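Local coordinates for hypothetical bacterial 6-phosphogluconolactonase (Bacteroides fragilis, PDB 3SCY), which is of unproven function but, as a seven-bladed beta-propeller of the lactonase family, probably hydrolyses 6-phosphogluconolactone, at residues 168-173 / 216-221; 224-229 / 233-238. All coordinates share one frame; numbering follows the deposited sequence. Where two conformers were deposited one is given.

Interaction 1: residues 168-173 / 216-221; sequences YLLADD and LIFNSD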
loop_
_atom_site.group_PDB
_atom_site.type_symbol
_atom_site.label_atom_id
_atom_site.label_comp_id
_atom_site.label_asym_id
_atom_site.label_seq_id
_atom_site.Cartn_x
_atom_site.Cartn_y
_atom_site.Cartn_z
ATOM N N TYR A 168 -12.062 -11.491 6.185
ATOM C CA TYR A 168 -11.384 -12.014 5.004
ATOM C C TYR A 168 -10.113 -11.301 4.692
ATOM O O TYR A 168 -9.905 -10.162 5.104
ATOM C CB TYR A 168 -12.316 -11.894 3.770
ATOM C CG TYR A 168 -13.689 -12.468 4.042
ATOM C CD1 TYR A 168 -13.891 -13.845 4.103
ATOM C CD2 TYR A 168 -14.760 -11.640 4.367
ATOM C CE1 TYR A 168 -15.149 -14.380 4.370
ATOM C CE2 TYR A 168 -16.014 -12.164 4.669
ATOM C CZ TYR A 168 -16.205 -13.534 4.666
ATOM O OH TYR A 168 -17.435 -14.055 5.000
ATOM N N LEU A 169 -9.260 -11.987 3.942
ATOM C CA LEU A 169 -8.053 -11.405 3.379
ATOM C C LEU A 169 -8.185 -11.500 1.865
ATOM O O LEU A 169 -8.452 -12.590 1.344
ATOM C CB LEU A 169 -6.774 -12.083 3.880
ATOM C CG LEU A 169 -5.475 -11.432 3.364
ATOM C CD1 LEU A 169 -4.465 -11.275 4.445
ATOM C CD2 LEU A 169 -4.894 -12.227 2.196
ATOM N N LEU A 170 -8.046 -10.361 1.170
ATOM C CA LEU A 170 -8.104 -10.293 -0.290
ATOM C C LEU A 170 -6.718 -10.029 -0.824
ATOM O O LEU A 170 -6.024 -9.134 -0.320
ATOM C CB LEU A 170 -9.107 -9.238 -0.754
ATOM C CG LEU A 170 -10.546 -9.425 -0.249
ATOM C CD1 LEU A 170 -11.434 -8.343 -0.783
ATOM C CD2 LEU A 170 -11.145 -10.773 -0.699
ATOM N N ALA A 171 -6.264 -10.835 -1.783
ATOM C CA ALA A 171 -4.913 -10.716 -2.299
ATOM C C ALA A 171 -4.928 -10.450 -3.797
ATOM O O ALA A 171 -5.400 -11.297 -4.576
ATOM C CB ALA A 171 -4.142 -11.988 -1.980
ATOM N N ASP A 172 -4.401 -9.280 -4.208
ATOM C CA ASP A 172 -4.408 -8.894 -5.627
ATOM C C ASP A 172 -3.317 -9.590 -6.383
ATOM O O ASP A 172 -2.144 -9.521 -5.981
ATOM C CB ASP A 172 -4.213 -7.374 -5.772
ATOM C CG ASP A 172 -5.322 -6.512 -5.225
ATOM O OD1 ASP A 172 -6.406 -7.053 -4.936
ATOM O OD2 ASP A 172 -5.114 -5.270 -5.119
ATOM N N ASP A 173 -3.685 -10.207 -7.505
ATOM C CA ASP A 173 -2.740 -10.940 -8.323
ATOM C C ASP A 173 -2.657 -10.315 -9.699
ATOM O O ASP A 173 -3.487 -10.562 -10.588
ATOM C CB ASP A 173 -3.145 -12.403 -8.381
ATOM C CG ASP A 173 -2.226 -13.340 -9.149
ATOM O OD1 ASP A 173 -1.313 -12.846 -9.858
ATOM O OD2 ASP A 173 -2.419 -14.561 -9.042
ATOM N N LEU A 216 -5.584 -2.415 -3.682
ATOM C CA LEU A 216 -7.005 -2.412 -3.308
ATOM C C LEU A 216 -7.227 -1.632 -2.030
ATOM O O LEU A 216 -6.440 -1.768 -1.077
ATOM C CB LEU A 216 -7.465 -3.861 -3.099
ATOM C CG LEU A 216 -8.963 -4.074 -2.747
ATOM C CD1 LEU A 216 -9.874 -3.870 -3.981
ATOM C CD2 LEU A 216 -9.188 -5.506 -2.244
ATOM N N ILE A 217 -8.318 -0.832 -2.005
ATOM C CA ILE A 217 -8.710 -0.051 -0.841
ATOM C C ILE A 217 -10.214 -0.190 -0.634
ATOM O O ILE A 217 -10.951 -0.582 -1.556
ATOM C CB ILE A 217 -8.309 1.432 -0.903
ATOM C CG1 ILE A 217 -8.968 2.089 -2.160
ATOM C CG2 ILE A 217 -6.765 1.601 -0.899
ATOM C CD1 ILE A 217 -8.914 3.596 -2.197
ATOM N N PHE A 218 -10.660 0.160 0.565
ATOM C CA PHE A 218 -12.077 0.166 0.945
ATOM C C PHE A 218 -12.470 1.546 1.347
ATOM O O PHE A 218 -11.621 2.291 1.852
ATOM C CB PHE A 218 -12.346 -0.779 2.143
ATOM C CG PHE A 218 -12.062 -2.209 1.784
ATOM C CD1 PHE A 218 -13.050 -3.008 1.224
ATOM C CD2 PHE A 218 -10.787 -2.740 1.943
ATOM C CE1 PHE A 218 -12.764 -4.323 0.832
ATOM C CE2 PHE A 218 -10.512 -4.055 1.575
ATOM C CZ PHE A 218 -11.493 -4.820 0.999
ATOM N N ASN A 219 -13.763 1.872 1.224
ATOM C CA ASN A 219 -14.195 3.172 1.732
ATOM C C ASN A 219 -14.364 3.079 3.271
ATOM O O ASN A 219 -14.218 1.992 3.849
ATOM C CB ASN A 219 -15.455 3.691 1.028
ATOM C CG ASN A 219 -16.709 2.999 1.468
ATOM O OD1 ASN A 219 -16.694 1.817 1.821
ATOM N ND2 ASN A 219 -17.797 3.731 1.507
ATOM N N SER A 220 -14.681 4.210 3.912
ATOM C CA SER A 220 -14.774 4.293 5.375
ATOM C C SER A 220 -15.825 3.372 6.000
ATOM O O SER A 220 -15.544 2.815 7.055
ATOM C CB SER A 220 -15.035 5.722 5.835
ATOM O OG SER A 220 -16.217 6.250 5.258
ATOM N N ASP A 221 -16.999 3.224 5.396
ATOM C CA ASP A 221 -18.023 2.367 6.007
ATOM C C ASP A 221 -17.883 0.904 5.550
ATOM O O ASP A 221 -18.636 0.053 6.018
ATOM C CB ASP A 221 -19.449 2.904 5.768
ATOM C CG ASP A 221 -19.918 3.007 4.335
ATOM O OD1 ASP A 221 -19.279 2.407 3.455
ATOM O OD2 ASP A 221 -20.973 3.635 4.102
#

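Interaction 2: residues 224-229 / 233-238; sequences FAYLIN and GTVIAF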
loop_
_atom_site.group_PDB
_atom_site.type_symbol
_atom_site.label_atom_id
_atom_site.label_comp_id
_atom_site.label_asym_id
_atom_site.label_seq_id
_atom_site.Cartn_x
_atom_site.Cartn_y
_atom_site.Cartn_z
ATOM N N PHE A 224 -17.866 -0.174 -0.139
ATOM C CA PHE A 224 -17.300 -0.098 -1.477
ATOM C C PHE A 224 -15.818 -0.357 -1.414
ATOM O O PHE A 224 -15.180 -0.039 -0.404
ATOM C CB PHE A 224 -17.537 1.276 -2.114
ATOM C CG PHE A 224 -18.993 1.591 -2.351
ATOM C CD1 PHE A 224 -19.684 1.003 -3.402
ATOM C CD2 PHE A 224 -19.689 2.414 -1.480
ATOM C CE1 PHE A 224 -21.043 1.268 -3.603
ATOM C CE2 PHE A 224 -21.049 2.686 -1.681
ATOM C CZ PHE A 224 -21.719 2.101 -2.732
ATOM N N ALA A 225 -15.279 -0.944 -2.481
ATOM C CA ALA A 225 -13.849 -1.174 -2.629
ATOM C C ALA A 225 -13.415 -0.643 -3.978
ATOM O O ALA A 225 -14.217 -0.554 -4.917
ATOM C CB ALA A 225 -13.519 -2.653 -2.493
ATOM N N TYR A 226 -12.140 -0.288 -4.091
ATOM C CA TYR A 226 -11.598 0.282 -5.321
ATOM C C TYR A 226 -10.261 -0.334 -5.610
ATOM O O TYR A 226 -9.415 -0.427 -4.717
ATOM C CB TYR A 226 -11.478 1.813 -5.213
ATOM C CG TYR A 226 -12.815 2.454 -4.940
ATOM C CD1 TYR A 226 -13.644 2.858 -5.985
ATOM C CD2 TYR A 226 -13.234 2.705 -3.638
ATOM C CE1 TYR A 226 -14.906 3.401 -5.736
ATOM C CE2 TYR A 226 -14.490 3.246 -3.374
ATOM C CZ TYR A 226 -15.312 3.611 -4.426
ATOM O OH TYR A 226 -16.534 4.166 -4.148
ATOM N N LEU A 227 -10.095 -0.797 -6.837
ATOM C CA LEU A 227 -8.876 -1.434 -7.279
ATOM C C LEU A 227 -8.195 -0.637 -8.371
ATOM O O LEU A 227 -8.873 -0.194 -9.299
ATOM C CB LEU A 227 -9.241 -2.835 -7.832
ATOM C CG LEU A 227 -8.172 -3.616 -8.586
ATOM C CD1 LEU A 227 -7.081 -4.120 -7.638
ATOM C CD2 LEU A 227 -8.802 -4.808 -9.355
ATOM N N ILE A 228 -6.866 -0.476 -8.267
ATOM C CA ILE A 228 -6.084 0.163 -9.316
ATOM C C ILE A 228 -5.372 -0.955 -10.070
ATOM O O ILE A 228 -4.696 -1.788 -9.446
ATOM C CB ILE A 228 -5.123 1.298 -8.843
ATOM C CG1 ILE A 228 -4.497 1.996 -10.071
ATOM C CG2 ILE A 228 -4.037 0.790 -7.851
ATOM C CD1 ILE A 228 -3.802 3.282 -9.816
ATOM N N ASN A 229 -5.523 -0.957 -11.408
ATOM C CA ASN A 229 -4.930 -1.954 -12.288
ATOM C C ASN A 229 -3.714 -1.367 -12.950
ATOM O O ASN A 229 -3.833 -0.368 -13.674
ATOM C CB ASN A 229 -5.962 -2.410 -13.303
ATOM C CG ASN A 229 -7.061 -3.200 -12.653
ATOM O OD1 ASN A 229 -6.822 -4.238 -12.050
ATOM N ND2 ASN A 229 -8.283 -2.713 -12.745
ATOM N N GLY A 233 -4.514 0.249 -16.488
ATOM C CA GLY A 233 -4.573 1.664 -16.126
ATOM C C GLY A 233 -5.967 2.088 -15.708
ATOM O O GLY A 233 -6.340 3.257 -15.821
ATOM N N THR A 234 -6.756 1.124 -15.289
ATOM C CA THR A 234 -8.123 1.342 -14.879
ATOM C C THR A 234 -8.297 1.275 -13.381
ATOM O O THR A 234 -7.529 0.618 -12.669
ATOM C CB THR A 234 -9.054 0.278 -15.508
ATOM O OG1 THR A 234 -8.581 -1.033 -15.177
ATOM C CG2 THR A 234 -9.175 0.414 -17.034
ATOM N N VAL A 235 -9.356 1.936 -12.911
ATOM C CA VAL A 235 -9.865 1.799 -11.552
ATOM C C VAL A 235 -11.149 1.010 -11.688
ATOM O O VAL A 235 -11.999 1.373 -12.504
ATOM C CB VAL A 235 -10.084 3.144 -10.793
ATOM C CG1 VAL A 235 -10.757 2.914 -9.424
ATOM C CG2 VAL A 235 -8.771 3.884 -10.608
ATOM N N ILE A 236 -11.279 -0.054 -10.892
ATOM C CA ILE A 236 -12.510 -0.814 -10.814
ATOM C C ILE A 236 -13.140 -0.522 -9.457
ATOM O O ILE A 236 -12.477 -0.631 -8.408
ATOM C CB ILE A 236 -12.313 -2.325 -11.047
ATOM C CG1 ILE A 236 -11.710 -2.569 -12.455
ATOM C CG2 ILE A 236 -13.656 -3.048 -10.906
ATOM C CD1 ILE A 236 -11.374 -4.072 -12.727
ATOM N N ALA A 237 -14.413 -0.106 -9.494
ATOM C CA ALA A 237 -15.215 0.144 -8.308
ATOM C C ALA A 237 -16.071 -1.068 -8.044
ATOM O O ALA A 237 -16.651 -1.642 -8.968
ATOM C CB ALA A 237 -16.096 1.374 -8.503
ATOM N N PHE A 238 -16.119 -1.476 -6.792
ATOM C CA PHE A 238 -16.914 -2.605 -6.354
ATOM C C PHE A 238 -17.775 -2.297 -5.197
ATOM O O PHE A 238 -17.392 -1.518 -4.311
ATOM C CB PHE A 238 -15.995 -3.756 -5.848
ATOM C CG PHE A 238 -14.961 -4.319 -6.788
ATOM C CD1 PHE A 238 -13.661 -3.818 -6.793
ATOM C CD2 PHE A 238 -15.236 -5.452 -7.548
ATOM C CE1 PHE A 238 -12.685 -4.374 -7.618
ATOM C CE2 PHE A 238 -14.249 -6.031 -8.348
ATOM C CZ PHE A 238 -12.987 -5.482 -8.392
#

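Interaction 1: residues 168-173 / 216-221
The ring of F218 meets L170 at its edge: methyl CD1 of L170 lies in the ring plane, 3.9 Å from F218 CZ. F218 also makes an edge-to-face pair with Y240, and T163 and P164 touch it too. The second flat group is the carboxylate of D172, which comes up against the start of the L216 side chain. D172 OD2 is 3.4 Å from L216 CB, and D172 OD1 is 3.8 Å from the same carbon. D172 OD2 also lies 3.2 Å from L216 N, but the angle is too poor for a hydrogen bond.

L216 has CG anti to its backbone N (chi1 -178°), which carries the branch toward L170. Its methyl CD2 then sits 3.9 Å from CD1 of L170, and the two leucines cross obliquely. L170 CD1 thus touches both L216 and F218, while L170 CB also comes near L216 CD2. The contact is apolar apart from the acid, and three of its four residues are buried.

The strand axes of 168-173 and 216-218 stay 9.2 Å apart at an angle of 145°. That is too far for backbone pairing, so the two segments meet mainly through side chains. Strand 168-173 belongs to one four-stranded sheet, and 213-218 is an edge strand of the next sheet, the first of its four. This is the face-to-face packing of adjacent blades in a beta-propeller.

Interaction 2: residues 224-229 / 233-238
N229 has CG anti to its carbonyl carbon (chi1 -68°), and T234 has OG1 between its backbone N and carbonyl carbon (chi1 55°). These torsions bring N229 ND2 to 3.0 Å from T234 OG1, in a hydrogen bond tilted 24° out of the amide plane. N229 ND2 also makes a weak bond to T234 O. The same nitrogen lies 3.4 Å from I236 CD1.

The backbones pair as an antiparallel hairpin. A225 with F238 and L227 with I236 are hydrogen-bonded pairs, each with two N-H...O bonds. Beyond them N229 N bonds to T234 O at 2.8 Å, next to the turn.

On one face of the sheet, F238 takes I236 CG2 over its ring, 3.5 Å above the plane and toward the rim. L227 CB meets the edge of that ring, 3.8 Å from F238 CE1. On the other face, Y226 CE1 lies 3.6 Å from A237 CB. The hydroxyl of Y226 bonds to G294 O.

These are the two middle strands of a propeller blade, flanked by strands 213-218 and 244-252. Y226, I228 and V235 pack on I264 of strand 261-266 in the following blade.

In the fold
Well into the chain from the N terminus, after the earlier blades and strand 157-162, comes strand 168-173, inside one four-stranded sheet. The chain completes that sheet with 178-184 and 197-206, then enters the next at 213-218. Interaction 1 closes this loop of 42 residues and joins the two blades. Interaction 2 follows it in series, neither nested nor crossed, and closes the short turn 230-233. The first contact is between blades, and the second is within one. Strands 213-218 and 224-229 are sheet neighbours, with a probable hydrogen bond from Y226 N to I217 O. D172 also packs on L227, so the earlier blade touches the hairpin directly.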